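Binding domain (Hc) of Paraclostridial Mosquitocidal Protein 1 (Paraclostridium bifermentans, PDB 6HOX) forms the receptor-binding part of an Anopheles-targeting clostridial neurotoxin, which directs the toxin to host nerve cells. Local coordinates at residues Pro98-Ile106 with Phe296-Ile304; Phe156-Trp166 with Arg250-Glu258. All coordinates share one frame; numbering follows the deposited sequence.

Contact 1 (Pro98-Ile106 with Phe296-Ile304)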
loop_
_atom_site.group_PDB
_atom_site.type_symbol
_atom_site.label_atom_id
_atom_site.label_comp_id
_atom_site.label_asym_id
_atom_site.label_seq_id
_atom_site.Cartn_x
_atom_site.Cartn_y
_atom_site.Cartn_z
ATOM N N PRO A 98 4.381 0.536 9.728
ATOM C CA PRO A 98 3.806 1.829 10.107
ATOM C C PRO A 98 4.625 3.005 9.559
ATOM O O PRO A 98 5.837 2.903 9.402
ATOM C CB PRO A 98 3.821 1.796 11.643
ATOM C CG PRO A 98 3.702 0.318 11.941
ATOM C CD PRO A 98 4.604 -0.324 10.903
ATOM N N ARG A 99 3.934 4.104 9.273
ATOM C CA ARG A 99 4.556 5.308 8.788
ATOM C C ARG A 99 5.536 5.836 9.830
ATOM O O ARG A 99 5.218 5.973 11.009
ATOM C CB ARG A 99 3.555 6.425 8.491
ATOM C CG ARG A 99 4.153 7.505 7.604
ATOM C CD ARG A 99 3.657 8.875 7.982
ATOM N NE ARG A 99 4.139 9.254 9.296
ATOM C CZ ARG A 99 3.355 9.596 10.303
ATOM N NH1 ARG A 99 2.055 9.713 10.112
ATOM N NH2 ARG A 99 3.875 9.817 11.496
ATOM N N LEU A 100 6.727 6.140 9.334
ATOM C CA LEU A 100 7.801 6.706 10.098
ATOM C C LEU A 100 7.298 7.765 11.082
ATOM O O LEU A 100 6.686 8.764 10.682
ATOM C CB LEU A 100 8.765 7.358 9.113
ATOM C CG LEU A 100 10.086 7.788 9.735
ATOM C CD1 LEU A 100 10.844 6.568 10.249
ATOM C CD2 LEU A 100 10.905 8.597 8.737
ATOM N N ASN A 101 7.632 7.580 12.352
ATOM C CA ASN A 101 7.159 8.446 13.414
ATOM C C ASN A 101 8.313 8.695 14.395
ATOM O O ASN A 101 9.377 8.078 14.274
ATOM C CB ASN A 101 5.902 7.864 14.073
ATOM C CG ASN A 101 6.100 6.468 14.617
ATOM O OD1 ASN A 101 6.529 6.325 15.755
ATOM N ND2 ASN A 101 5.789 5.440 13.823
ATOM N N LYS A 102 8.081 9.604 15.354
ATOM C CA LYS A 102 9.087 10.034 16.318
ATOM C C LYS A 102 9.521 8.840 17.186
ATOM O O LYS A 102 10.700 8.702 17.492
ATOM C CB LYS A 102 8.563 11.228 17.124
ATOM C CG LYS A 102 8.572 12.540 16.347
ATOM C CD LYS A 102 7.794 13.667 17.003
ATOM C CE LYS A 102 7.809 14.947 16.184
ATOM N NZ LYS A 102 7.297 16.109 16.958
ATOM N N ASN A 103 8.589 7.944 17.531
ATOM C CA ASN A 103 8.927 6.766 18.352
ATOM C C ASN A 103 9.995 5.900 17.671
ATOM O O ASN A 103 10.777 5.264 18.380
ATOM C CB ASN A 103 7.722 5.889 18.688
ATOM C CG ASN A 103 6.634 6.651 19.403
ATOM O OD1 ASN A 103 6.135 7.648 18.883
ATOM N ND2 ASN A 103 6.251 6.185 20.579
ATOM N N ASP A 104 10.029 5.895 16.327
ATOM C CA ASP A 104 10.979 5.119 15.550
ATOM C C ASP A 104 12.411 5.656 15.653
ATOM O O ASP A 104 13.345 4.954 15.258
ATOM C CB ASP A 104 10.637 5.096 14.065
ATOM C CG ASP A 104 9.373 4.330 13.721
ATOM O OD1 ASP A 104 9.015 3.372 14.473
ATOM O OD2 ASP A 104 8.764 4.694 12.692
ATOM N N PHE A 105 12.591 6.895 16.131
ATOM C CA PHE A 105 13.909 7.548 16.092
ATOM C C PHE A 105 14.786 7.010 17.231
ATOM O O PHE A 105 16.004 7.147 17.188
ATOM C CB PHE A 105 13.756 9.072 16.062
ATOM C CG PHE A 105 13.622 9.654 14.675
ATOM C CD1 PHE A 105 12.445 9.521 13.958
ATOM C CD2 PHE A 105 14.682 10.319 14.072
ATOM C CE1 PHE A 105 12.325 10.048 12.681
ATOM C CE2 PHE A 105 14.563 10.851 12.796
ATOM C CZ PHE A 105 13.381 10.716 12.102
ATOM N N ILE A 106 14.165 6.356 18.219
ATOM C CA ILE A 106 14.882 5.647 19.267
ATOM C C ILE A 106 15.692 4.492 18.656
ATOM O O ILE A 106 16.596 3.994 19.290
ATOM C CB ILE A 106 13.936 5.142 20.373
ATOM C CG1 ILE A 106 14.713 4.778 21.641
ATOM C CG2 ILE A 106 13.099 3.964 19.897
ATOM C CD1 ILE A 106 13.849 4.268 22.772
ATOM N N PHE A 296 3.310 18.209 8.415
ATOM C CA PHE A 296 3.978 18.285 9.698
ATOM C C PHE A 296 5.395 17.734 9.551
ATOM O O PHE A 296 5.761 17.135 8.524
ATOM C CB PHE A 296 3.197 17.557 10.796
ATOM C CG PHE A 296 2.959 16.084 10.570
ATOM C CD1 PHE A 296 1.875 15.646 9.819
ATOM C CD2 PHE A 296 3.794 15.133 11.136
ATOM C CE1 PHE A 296 1.639 14.291 9.630
ATOM C CE2 PHE A 296 3.570 13.778 10.928
ATOM C CZ PHE A 296 2.498 13.357 10.175
ATOM N N ASN A 297 6.189 17.968 10.598
ATOM C CA ASN A 297 7.584 17.594 10.637
ATOM C C ASN A 297 7.742 16.393 11.567
ATOM O O ASN A 297 7.261 16.411 12.697
ATOM C CB ASN A 297 8.454 18.767 11.095
ATOM C CG ASN A 297 8.824 19.687 9.955
ATOM O OD1 ASN A 297 9.585 19.309 9.064
ATOM N ND2 ASN A 297 8.287 20.894 9.975
ATOM N N VAL A 298 8.419 15.354 11.077
ATOM C CA VAL A 298 8.824 14.247 11.931
ATOM C C VAL A 298 10.255 14.527 12.405
ATOM O O VAL A 298 10.575 14.321 13.571
ATOM C CB VAL A 298 8.662 12.890 11.220
ATOM C CG1 VAL A 298 9.571 11.813 11.802
ATOM C CG2 VAL A 298 7.215 12.440 11.276
ATOM N N SER A 299 11.089 15.000 11.478
ATOM C CA SER A 299 12.301 15.749 11.780
ATOM C C SER A 299 12.284 17.043 10.961
ATOM O O SER A 299 11.373 17.264 10.162
ATOM C CB SER A 299 13.531 14.932 11.487
ATOM O OG SER A 299 13.580 14.580 10.114
ATOM N N SER A 300 13.303 17.884 11.151
ATOM C CA SER A 300 13.451 19.113 10.373
ATOM C C SER A 300 13.628 18.798 8.879
ATOM O O SER A 300 13.276 19.611 8.042
ATOM C CB SER A 300 14.585 19.961 10.910
ATOM O OG SER A 300 15.690 19.160 11.304
ATOM N N PHE A 301 14.131 17.604 8.550
ATOM C CA PHE A 301 14.455 17.237 7.180
ATOM C C PHE A 301 13.337 16.427 6.500
ATOM O O PHE A 301 13.449 16.165 5.309
ATOM C CB PHE A 301 15.760 16.438 7.149
ATOM N N ILE A 302 12.282 16.028 7.231
ATOM C CA ILE A 302 11.177 15.177 6.685
ATOM C C ILE A 302 9.822 15.844 6.961
ATOM O O ILE A 302 9.387 15.930 8.120
ATOM C CB ILE A 302 11.191 13.753 7.283
ATOM C CG1 ILE A 302 12.512 13.023 7.040
ATOM C CG2 ILE A 302 10.014 12.931 6.773
ATOM C CD1 ILE A 302 12.610 11.700 7.769
ATOM N N LEU A 303 9.153 16.253 5.877
ATOM C CA LEU A 303 7.790 16.760 5.883
ATOM C C LEU A 303 6.816 15.626 5.531
ATOM O O LEU A 303 6.976 14.961 4.536
ATOM C CB LEU A 303 7.675 17.891 4.856
ATOM C CG LEU A 303 7.973 19.296 5.375
ATOM C CD1 LEU A 303 9.436 19.435 5.767
ATOM C CD2 LEU A 303 7.610 20.332 4.325
ATOM N N ILE A 304 5.774 15.458 6.343
ATOM C CA ILE A 304 4.759 14.452 6.114
ATOM C C ILE A 304 3.426 15.160 5.881
ATOM O O ILE A 304 3.083 16.087 6.616
ATOM C CB ILE A 304 4.713 13.471 7.300
ATOM C CG1 ILE A 304 6.094 12.845 7.521
ATOM C CG2 ILE A 304 3.609 12.426 7.120
ATOM C CD1 ILE A 304 6.075 11.518 8.220
#

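Contact 2 (Phe156-Trp166 with Arg250-Glu258)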
loop_
_atom_site.group_PDB
_atom_site.type_symbol
_atom_site.label_atom_id
_atom_site.label_comp_id
_atom_site.label_asym_id
_atom_site.label_seq_id
_atom_site.Cartn_x
_atom_site.Cartn_y
_atom_site.Cartn_z
ATOM N N PHE A 156 7.788 8.381 -1.089
ATOM C CA PHE A 156 6.711 8.120 -0.096
ATOM C C PHE A 156 5.600 7.259 -0.714
ATOM O O PHE A 156 5.249 6.208 -0.193
ATOM C CB PHE A 156 6.134 9.415 0.481
ATOM C CG PHE A 156 4.788 9.268 1.144
ATOM C CD1 PHE A 156 4.544 8.250 2.053
ATOM C CD2 PHE A 156 3.768 10.172 0.882
ATOM C CE1 PHE A 156 3.300 8.113 2.654
ATOM C CE2 PHE A 156 2.530 10.043 1.499
ATOM C CZ PHE A 156 2.295 9.009 2.380
ATOM N N ILE A 157 5.067 7.701 -1.848
ATOM C CA ILE A 157 3.847 7.141 -2.367
ATOM C C ILE A 157 4.084 5.741 -2.951
ATOM O O ILE A 157 3.304 4.820 -2.658
ATOM C CB ILE A 157 3.197 8.109 -3.378
ATOM C CG1 ILE A 157 2.581 9.304 -2.650
ATOM C CG2 ILE A 157 2.161 7.397 -4.222
ATOM C CD1 ILE A 157 1.500 8.909 -1.655
ATOM N N ASP A 158 5.135 5.577 -3.763
ATOM C CA ASP A 158 5.216 4.405 -4.624
ATOM C C ASP A 158 6.044 3.281 -3.990
ATOM O O ASP A 158 5.798 2.132 -4.324
ATOM C CB ASP A 158 5.697 4.762 -6.038
ATOM C CG ASP A 158 7.045 5.450 -6.090
ATOM O OD1 ASP A 158 7.526 5.862 -5.020
ATOM O OD2 ASP A 158 7.598 5.578 -7.207
ATOM N N LYS A 159 7.031 3.590 -3.132
ATOM C CA LYS A 159 7.985 2.531 -2.721
ATOM C C LYS A 159 8.485 2.601 -1.269
ATOM O O LYS A 159 8.859 1.562 -0.759
ATOM C CB LYS A 159 9.159 2.484 -3.699
ATOM C CG LYS A 159 8.859 1.620 -4.911
ATOM C CD LYS A 159 9.996 1.446 -5.859
ATOM C CE LYS A 159 9.614 0.536 -7.010
ATOM N NZ LYS A 159 8.630 1.184 -7.901
ATOM N N TYR A 160 8.501 3.763 -0.609
ATOM C CA TYR A 160 9.103 3.875 0.731
ATOM C C TYR A 160 8.430 2.872 1.686
ATOM O O TYR A 160 7.205 2.730 1.683
ATOM C CB TYR A 160 8.975 5.321 1.215
ATOM C CG TYR A 160 9.701 5.629 2.493
ATOM C CD1 TYR A 160 11.036 5.989 2.479
ATOM C CD2 TYR A 160 9.058 5.549 3.713
ATOM C CE1 TYR A 160 11.710 6.280 3.651
ATOM C CE2 TYR A 160 9.714 5.842 4.895
ATOM C CZ TYR A 160 11.047 6.203 4.861
ATOM O OH TYR A 160 11.691 6.478 6.026
ATOM N N ILE A 161 9.233 2.190 2.512
ATOM C CA ILE A 161 8.746 1.048 3.329
ATOM C C ILE A 161 7.929 1.534 4.538
ATOM O O ILE A 161 6.811 1.048 4.759
ATOM C CB ILE A 161 9.918 0.139 3.759
ATOM C CG1 ILE A 161 10.655 -0.458 2.559
ATOM C CG2 ILE A 161 9.463 -0.942 4.737
ATOM C CD1 ILE A 161 9.783 -1.224 1.591
ATOM N N SER A 162 8.495 2.441 5.346
ATOM C CA SER A 162 7.842 2.917 6.550
ATOM C C SER A 162 6.844 4.028 6.200
ATOM O O SER A 162 7.052 5.194 6.541
ATOM C CB SER A 162 8.858 3.360 7.575
ATOM O OG SER A 162 9.628 2.240 7.981
ATOM N N SER A 163 5.763 3.620 5.527
ATOM C CA SER A 163 4.772 4.490 4.904
ATOM C C SER A 163 3.345 4.141 5.356
ATOM O O SER A 163 2.400 4.907 5.066
ATOM C CB SER A 163 4.858 4.328 3.422
ATOM O OG SER A 163 4.549 2.995 3.067
ATOM N N ASN A 164 3.188 2.958 5.967
ATOM C CA ASN A 164 1.903 2.336 6.306
ATOM C C ASN A 164 1.124 1.885 5.065
ATOM O O ASN A 164 -0.065 1.526 5.182
ATOM C CB ASN A 164 1.001 3.235 7.145
ATOM C CG ASN A 164 0.041 2.444 8.006
ATOM O OD1 ASN A 164 0.398 1.384 8.511
ATOM N ND2 ASN A 164 -1.175 2.945 8.174
ATOM N N ILE A 165 1.785 1.840 3.904
ATOM C CA ILE A 165 1.189 1.365 2.652
ATOM C C ILE A 165 1.680 -0.062 2.388
ATOM O O ILE A 165 2.847 -0.357 2.559
ATOM C CB ILE A 165 1.519 2.320 1.486
ATOM C CG1 ILE A 165 1.031 3.741 1.754
ATOM C CG2 ILE A 165 0.959 1.794 0.167
ATOM C CD1 ILE A 165 1.684 4.786 0.895
ATOM N N TRP A 166 0.776 -0.942 1.950
ATOM C CA TRP A 166 1.138 -2.333 1.562
ATOM C C TRP A 166 2.170 -2.327 0.427
ATOM O O TRP A 166 1.907 -1.770 -0.636
ATOM C CB TRP A 166 -0.106 -3.121 1.146
ATOM C CG TRP A 166 -0.900 -3.647 2.303
ATOM C CD1 TRP A 166 -2.089 -3.180 2.784
ATOM C CD2 TRP A 166 -0.562 -4.791 3.107
ATOM N NE1 TRP A 166 -2.508 -3.954 3.831
ATOM C CE2 TRP A 166 -1.596 -4.954 4.048
ATOM C CE3 TRP A 166 0.505 -5.698 3.110
ATOM C CZ2 TRP A 166 -1.584 -5.972 4.998
ATOM C CZ3 TRP A 166 0.516 -6.711 4.050
ATOM C CH2 TRP A 166 -0.514 -6.841 4.984
ATOM N N ARG A 250 -9.053 0.004 -4.866
ATOM C CA ARG A 250 -8.214 -0.004 -3.696
ATOM C C ARG A 250 -8.289 1.337 -2.975
ATOM O O ARG A 250 -8.511 2.390 -3.586
ATOM C CB ARG A 250 -6.761 -0.266 -4.116
ATOM C CG ARG A 250 -6.557 -1.611 -4.784
ATOM C CD ARG A 250 -6.322 -2.685 -3.759
ATOM N NE ARG A 250 -6.280 -3.991 -4.389
ATOM C CZ ARG A 250 -6.338 -5.123 -3.721
ATOM N NH1 ARG A 250 -6.193 -5.110 -2.409
ATOM N NH2 ARG A 250 -6.551 -6.257 -4.362
ATOM N N ASP A 251 -8.084 1.277 -1.661
ATOM C CA ASP A 251 -7.847 2.460 -0.877
ATOM C C ASP A 251 -6.352 2.804 -0.897
ATOM O O ASP A 251 -5.533 2.101 -1.475
ATOM C CB ASP A 251 -8.427 2.336 0.537
ATOM C CG ASP A 251 -7.732 1.366 1.473
ATOM O OD1 ASP A 251 -6.549 1.029 1.226
ATOM O OD2 ASP A 251 -8.385 0.966 2.463
ATOM N N PHE A 252 -6.042 3.946 -0.284
ATOM C CA PHE A 252 -4.741 4.562 -0.241
ATOM C C PHE A 252 -3.675 3.595 0.307
ATOM O O PHE A 252 -2.494 3.674 -0.110
ATOM C CB PHE A 252 -4.844 5.811 0.636
ATOM C CG PHE A 252 -3.563 6.590 0.757
ATOM C CD1 PHE A 252 -3.214 7.523 -0.214
ATOM C CD2 PHE A 252 -2.701 6.364 1.811
ATOM C CE1 PHE A 252 -2.035 8.236 -0.112
ATOM C CE2 PHE A 252 -1.517 7.074 1.910
ATOM C CZ PHE A 252 -1.194 8.017 0.962
ATOM N N TRP A 253 -4.083 2.723 1.245
ATOM C CA TRP A 253 -3.199 1.792 1.909
ATOM C C TRP A 253 -2.941 0.543 1.058
ATOM O O TRP A 253 -2.015 -0.221 1.386
ATOM C CB TRP A 253 -3.763 1.376 3.268
ATOM C CG TRP A 253 -4.165 2.486 4.191
ATOM C CD1 TRP A 253 -5.395 2.636 4.765
ATOM C CD2 TRP A 253 -3.348 3.565 4.687
ATOM N NE1 TRP A 253 -5.401 3.723 5.592
ATOM C CE2 TRP A 253 -4.161 4.313 5.573
ATOM C CE3 TRP A 253 -2.015 3.950 4.507
ATOM C CZ2 TRP A 253 -3.698 5.454 6.233
ATOM C CZ3 TRP A 253 -1.558 5.087 5.152
ATOM C CH2 TRP A 253 -2.388 5.820 6.008
ATOM N N GLY A 254 -3.787 0.293 0.041
ATOM C CA GLY A 254 -3.694 -0.904 -0.808
ATOM C C GLY A 254 -4.681 -2.012 -0.441
ATOM O O GLY A 254 -4.562 -3.142 -0.968
ATOM N N GLU A 255 -5.652 -1.686 0.426
ATOM C CA GLU A 255 -6.725 -2.591 0.845
ATOM C C GLU A 255 -7.964 -2.353 -0.013
ATOM O O GLU A 255 -8.074 -1.340 -0.693
ATOM C CB GLU A 255 -6.973 -2.433 2.343
ATOM C CG GLU A 255 -5.688 -2.646 3.128
ATOM C CD GLU A 255 -5.877 -3.056 4.575
ATOM O OE1 GLU A 255 -6.907 -2.692 5.167
ATOM O OE2 GLU A 255 -4.978 -3.724 5.104
ATOM N N PRO A 256 -8.880 -3.336 -0.115
ATOM C CA PRO A 256 -10.045 -3.189 -0.986
ATOM C C PRO A 256 -10.870 -1.942 -0.627
ATOM O O PRO A 256 -11.083 -1.657 0.545
ATOM C CB PRO A 256 -10.817 -4.490 -0.761
ATOM C CG PRO A 256 -9.747 -5.476 -0.335
ATOM C CD PRO A 256 -8.812 -4.658 0.531
ATOM N N LEU A 257 -11.284 -1.189 -1.655
ATOM C CA LEU A 257 -12.099 -0.002 -1.480
ATOM C C LEU A 257 -13.515 -0.467 -1.106
ATOM O O LEU A 257 -14.011 -1.428 -1.672
ATOM C CB LEU A 257 -12.079 0.802 -2.782
ATOM C CG LEU A 257 -12.743 2.182 -2.728
ATOM C CD1 LEU A 257 -11.979 3.121 -1.802
ATOM C CD2 LEU A 257 -12.839 2.785 -4.122
ATOM N N GLU A 258 -14.161 0.192 -0.147
ATOM C CA GLU A 258 -15.478 -0.291 0.327
ATOM C C GLU A 258 -16.566 0.771 0.193
ATOM O O GLU A 258 -16.294 1.960 0.268
ATOM C CB GLU A 258 -15.438 -0.698 1.798
ATOM C CG GLU A 258 -14.447 -1.811 2.103
ATOM C CD GLU A 258 -14.425 -2.200 3.574
ATOM O OE1 GLU A 258 -15.458 -1.977 4.270
ATOM O OE2 GLU A 258 -13.383 -2.729 4.021
#

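Contact 1 (Pro98-Ile106 with Phe296-Ile304)
R99 reaches from its loop to the 296-304 hairpin, where its guanidinium meets F296 and I304. These two come together because they form a hydrogen-bonded antiparallel pair, and F296 turns one ring face onto I304 CB. The guanidinium and phenyl planes stand 74° apart: F296 CZ sits over one guanidinium face, near its rim, 3.7 Å from R99 NH1, so that R99 comes to the edge of the phenyl ring and not over its face. I304 closes in on the end of the arginine, its CD1 3.2 Å from R99 NE, a tight fit.

The nitrogens of R99 find their partners away from the hairpin. NE and NH2 both bond L100 O within the loop, at 2.9 Å from NE and 3.1 Å from NH2, approaching from the same face above the carbonyl plane. A chain bent at chi2 (-144°) and chi3 (67°) folds the group back to make this side-on grip. NH1 crosses to K445 O in the C-terminal tail, where W444 adds a cation-pi contact.

Apolar packing continues along the hairpin. L100 CD2 meets I302 CD1 at 3.7 Å, the two side chains crossing at about a right angle. V298, at the corner of the hairpin, splits its branches: CG1 presses on F105 CE1 at 3.4 Å, while CG2 lies 3.8 Å from L100 O. At the solvent-exposed edge of the contact K102 spends its long methylene chain on the backbone, with its CE 3.8 Å from N297 O.

The two segments thus meet through carbon surfaces around one buried arginine, whose charge is probably balanced by L100 O, K445 O and the face of W444. Branched aliphatic residues supply compact shape, while R99 bonds its own loop and the C-terminal tail, not the hairpin.

Contact 2 (Phe156-Trp166 with Arg250-Glu258)
W166 NE1 donates a straight hydrogen bond (171°) to E255 OE2 at 2.8 Å, lying in the indole plane and using the anti lone pair of the carboxylate oxygen. Ring and carboxylate are nearly coplanar, 24° apart, so the glutamate meets the tryptophan at its edge. A second link comes from the backbone of the same residue, W166 N to W253 O at 2.9 Å. Between these bonds lies G254, which suits the place by lacking a CB, an atom that would crowd W166 CB and, at this positive phi, W253 O. That turn, type I from D251 to G254, is fastened by D251 OD1, which accepts from E255 N at 3.0 Å and weakly from W253 N and G254 N.

W253 is the flat centre of the contact. N164 ND2 stands 3.7 Å above one face, its amide 65° from the ring plane, and F252 CD2 lies over the opposite face, both near the edge of the indole. The amide also bonds D441, while W253 NE1 reaches S439 O. N164, an asparagine, suits its left-handed backbone conformation; its O lies 3.2 Å from W253 CE3 and accepts from R96 NE.

F252 carries the apolar end. With CG anti to N, its ring extends to F156 CZ, 3.9 Å from F252 CZ, while I157 CD1 and I165 CD1 touch it obliquely.

Most of the contact is buried between subdomains: 156-166 runs from helix 152-155 into strand 167-174, W166 leaning on W94 and R96 of strand 89-96, and F252 and W253 rest on V438 of strand 435-438.

Both contacts join the N-terminal, lectin-like subdomain to the C-terminal subdomain of trefoil type, and their centres lie 18 Å apart. Contact 2 is centred about 2 Å from the centre of the molecule, contact 1 about 19 Å from it. Along the sequence they are nested: 98-106, 156-166, 250-258, then 296-304. The two N-terminal loops follow and precede strands 89-96 and 167-174, which are neighbours in one antiparallel sheet, and they touch directly, with L100 N 3.0 Å from S162 O in a probable hydrogen bond. The C-terminal tail reaches both, through K445 and D441. This is consistent with one seam that sets the two subdomains against each other.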